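Local coordinates for protein fucose-specific lectin (Aleuria aurantia, PDB 6GKE) that binds L-fucose at sites between neighbouring blades of a six-bladed beta-propeller, with a strong preference for the alpha-1,6-linked core fucose of glycoproteins, at residues F4-K9 / P262-A267. The protein carries 1 engineered substitution. Residues are numbered along the deposited sequence; the frame is centred on the assembly and turned at random.
Sequences FLYTSK and PDTFIA. With EDO (1,2-ethanediol), chain I; EDO (1,2-ethanediol), chain B.
Lys-9 lays its methylene chain over one face of the Phe-265 ring, CG standing 4.0 Å from the ring centroid and only 15° off the normal in a CH-pi contact. A bend in the chain (chi2 73°) keeps it running over the ring instead of leaving it, so that CD follows above CE2 and CE reaches 3.7 Å from CZ of Phe-265. The ammonium group continues past the ring to the carbonyl oxygen of Phe-60. The rim of the same ring meets backbone oxygens: Thr-7 O approaches CE2 of Phe-265 to 3.3 Å close to the ring plane, and Ser-8 O lies near CD2. Ser-8 O is also joined through a bridging water to the backbone N of Phe-265. In the six-bladed propeller this contact brings together the lead-in to strand 10-15, the first strand of the first blade, and the lead-in to strand 267-271, the first strand of the last, and thus lies where the ring of blades closes. Residues 5-8 form a type II beta turn, with Ser-8 N bonded to Leu-5 O; Gln-281 of the last blade grips both Leu-5 O and Thr-7 N. Tyr-6, whose CG is anti to the backbone N (chi1 172°), extends its ring to Pro-262, placing OH 2.6 Å from Pro-262 O in a weak hydrogen bond. A water links this hydroxyl to OD2 of Asp-263. Thr-7 CG2 sits over the centre of the Tyr-6 ring, 3.5 Å above its plane, and also packs against Asp-263 O, while the side chain of Thr-264 lies at about a right angle to Tyr-6, its CG2 methyl close to CE1 of that ring. At the dimer interface the Tyr-6 ring stacks on Tyr-6 of the second subunit.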
loop_
_atom_site.group_PDB
_atom_site.type_symbol
_atom_site.label_atom_id
_atom_site.label_comp_id
_atom_site.label_asym_id
_atom_site.label_seq_id
_atom_site.Cartn_x
_atom_site.Cartn_y
_atom_site.Cartn_z
ATOM N N PHE A 4 -3.052 -8.357 0.445
ATOM C CA PHE A 4 -3.697 -7.439 1.394
ATOM C C PHE A 4 -3.612 -6.012 0.845
ATOM O O PHE A 4 -2.519 -5.487 0.662
ATOM C CB PHE A 4 -2.976 -7.559 2.736
ATOM C CG PHE A 4 -3.583 -6.915 3.961
ATOM C CD1 PHE A 4 -4.862 -6.367 3.999
ATOM C CD2 PHE A 4 -2.843 -6.921 5.133
ATOM C CE1 PHE A 4 -5.365 -5.832 5.177
ATOM C CE2 PHE A 4 -3.344 -6.376 6.304
ATOM C CZ PHE A 4 -4.610 -5.845 6.329
ATOM N N LEU A 5 -4.764 -5.380 0.605
ATOM C CA LEU A 5 -4.780 -4.018 0.103
ATOM C C LEU A 5 -4.199 -3.076 1.163
ATOM O O LEU A 5 -4.651 -3.043 2.308
ATOM C CB LEU A 5 -6.223 -3.646 -0.235
ATOM C CG LEU A 5 -6.461 -2.219 -0.723
ATOM C CD1 LEU A 5 -5.873 -2.011 -2.110
ATOM C CD2 LEU A 5 -7.956 -1.924 -0.704
ATOM N N TYR A 6 -3.223 -2.262 0.760
ATOM C CA TYR A 6 -2.623 -1.296 1.677
ATOM C C TYR A 6 -3.665 -0.228 2.012
ATOM O O TYR A 6 -4.249 0.361 1.106
ATOM C CB TYR A 6 -1.369 -0.665 1.072
ATOM C CG TYR A 6 -0.798 0.477 1.869
ATOM C CD1 TYR A 6 -0.437 0.319 3.197
ATOM C CD2 TYR A 6 -0.623 1.721 1.290
ATOM C CE1 TYR A 6 0.097 1.366 3.928
ATOM C CE2 TYR A 6 -0.077 2.774 2.003
ATOM C CZ TYR A 6 0.272 2.599 3.328
ATOM O OH TYR A 6 0.810 3.652 4.012
ATOM N N THR A 7 -3.855 0.001 3.312
ATOM C CA THR A 7 -4.877 0.897 3.909
ATOM C C THR A 7 -6.285 0.303 3.791
ATOM O O THR A 7 -7.273 0.999 4.024
ATOM C CB THR A 7 -4.810 2.368 3.452
ATOM O OG1 THR A 7 -5.313 2.561 2.129
ATOM C CG2 THR A 7 -3.413 2.933 3.564
ATOM N N SER A 8 -6.382 -1.009 3.547
ATOM C CA SER A 8 -7.623 -1.730 3.806
ATOM C C SER A 8 -8.074 -1.477 5.244
ATOM O O SER A 8 -7.261 -1.484 6.167
ATOM C CB SER A 8 -7.411 -3.209 3.616
ATOM O OG SER A 8 -8.567 -3.967 3.939
ATOM N N LYS A 9 -9.387 -1.377 5.444
ATOM C CA LYS A 9 -9.917 -1.491 6.783
ATOM C C LYS A 9 -9.899 -2.968 7.192
ATOM O O LYS A 9 -9.670 -3.864 6.381
ATOM C CB LYS A 9 -11.299 -0.839 6.883
ATOM C CG LYS A 9 -11.258 0.684 6.867
ATOM C CD LYS A 9 -10.951 1.314 5.520
ATOM C CE LYS A 9 -11.294 2.789 5.518
ATOM N NZ LYS A 9 -10.978 3.441 4.223
ATOM N N PRO A 262 2.168 3.762 7.900
ATOM C CA PRO A 262 1.373 4.988 7.900
ATOM C C PRO A 262 -0.040 4.763 7.346
ATOM O O PRO A 262 -0.237 3.971 6.419
ATOM C CB PRO A 262 2.184 5.930 7.000
ATOM C CG PRO A 262 3.600 5.432 7.149
ATOM C CD PRO A 262 3.456 3.927 7.200
ATOM N N ASP A 263 -1.006 5.481 7.929
ATOM C CA ASP A 263 -2.363 5.652 7.373
ATOM C C ASP A 263 -3.166 4.344 7.385
ATOM O O ASP A 263 -4.171 4.227 6.688
ATOM C CB ASP A 263 -2.305 6.250 5.966
ATOM C CG ASP A 263 -1.590 7.584 5.966
ATOM O OD1 ASP A 263 -1.983 8.453 6.768
ATOM O OD2 ASP A 263 -0.634 7.743 5.186
ATOM N N THR A 264 -2.784 3.404 8.256
ATOM C CA THR A 264 -3.423 2.101 8.362
ATOM C C THR A 264 -4.427 2.083 9.521
ATOM O O THR A 264 -4.511 3.004 10.326
ATOM C CB THR A 264 -2.372 0.999 8.526
ATOM O OG1 THR A 264 -1.611 1.274 9.702
ATOM C CG2 THR A 264 -1.477 0.879 7.314
ATOM N N PHE A 265 -5.174 0.980 9.600
ATOM C CA PHE A 265 -6.299 0.837 10.525
ATOM C C PHE A 265 -6.060 -0.307 11.511
ATOM O O PHE A 265 -5.208 -1.168 11.294
ATOM C CB PHE A 265 -7.581 0.615 9.717
ATOM C CG PHE A 265 -7.879 1.788 8.822
ATOM C CD1 PHE A 265 -8.426 2.950 9.345
ATOM C CD2 PHE A 265 -7.522 1.777 7.484
ATOM C CE1 PHE A 265 -8.639 4.063 8.546
ATOM C CE2 PHE A 265 -7.737 2.893 6.686
ATOM C CZ PHE A 265 -8.288 4.034 7.221
ATOM N N ILE A 266 -6.868 -0.319 12.578
ATOM C CA ILE A 266 -6.869 -1.415 13.536
ATOM C C ILE A 266 -8.274 -2.016 13.629
ATOM O O ILE A 266 -9.264 -1.444 13.178
ATOM C CB ILE A 266 -6.367 -0.986 14.933
ATOM C CG1 ILE A 266 -7.299 0.020 15.619
ATOM C CG2 ILE A 266 -4.940 -0.484 14.838
ATOM C CD1 ILE A 266 -6.975 0.269 17.080
ATOM N N ALA A 267 -8.346 -3.189 14.257
ATOM C CA ALA A 267 -9.600 -3.795 14.672
ATOM C C ALA A 267 -9.321 -4.628 15.919
ATOM O O ALA A 267 -8.203 -5.102 16.094
ATOM C CB ALA A 267 -10.182 -4.658 13.575
HETATM C C1 EDO I . 0.051 -3.107 -1.934
HETATM O O1 EDO I . 1.231 -3.223 -1.144
HETATM C C2 EDO I . -1.332 -3.201 -1.289
HETATM O O2 EDO I . -2.293 -2.272 -1.898
HETATM C C1 EDO B . -3.160 0.672 -1.720
HETATM O O1 EDO B . -2.993 1.843 -0.926
HETATM C C2 EDO B . -2.244 0.401 -2.913
HETATM O O2 EDO B . -1.917 -1.025 -3.049
HETATM O O HOH W 1 -0.224 6.117 3.053
HETATM O O HOH W 2 -4.860 -0.618 7.141
#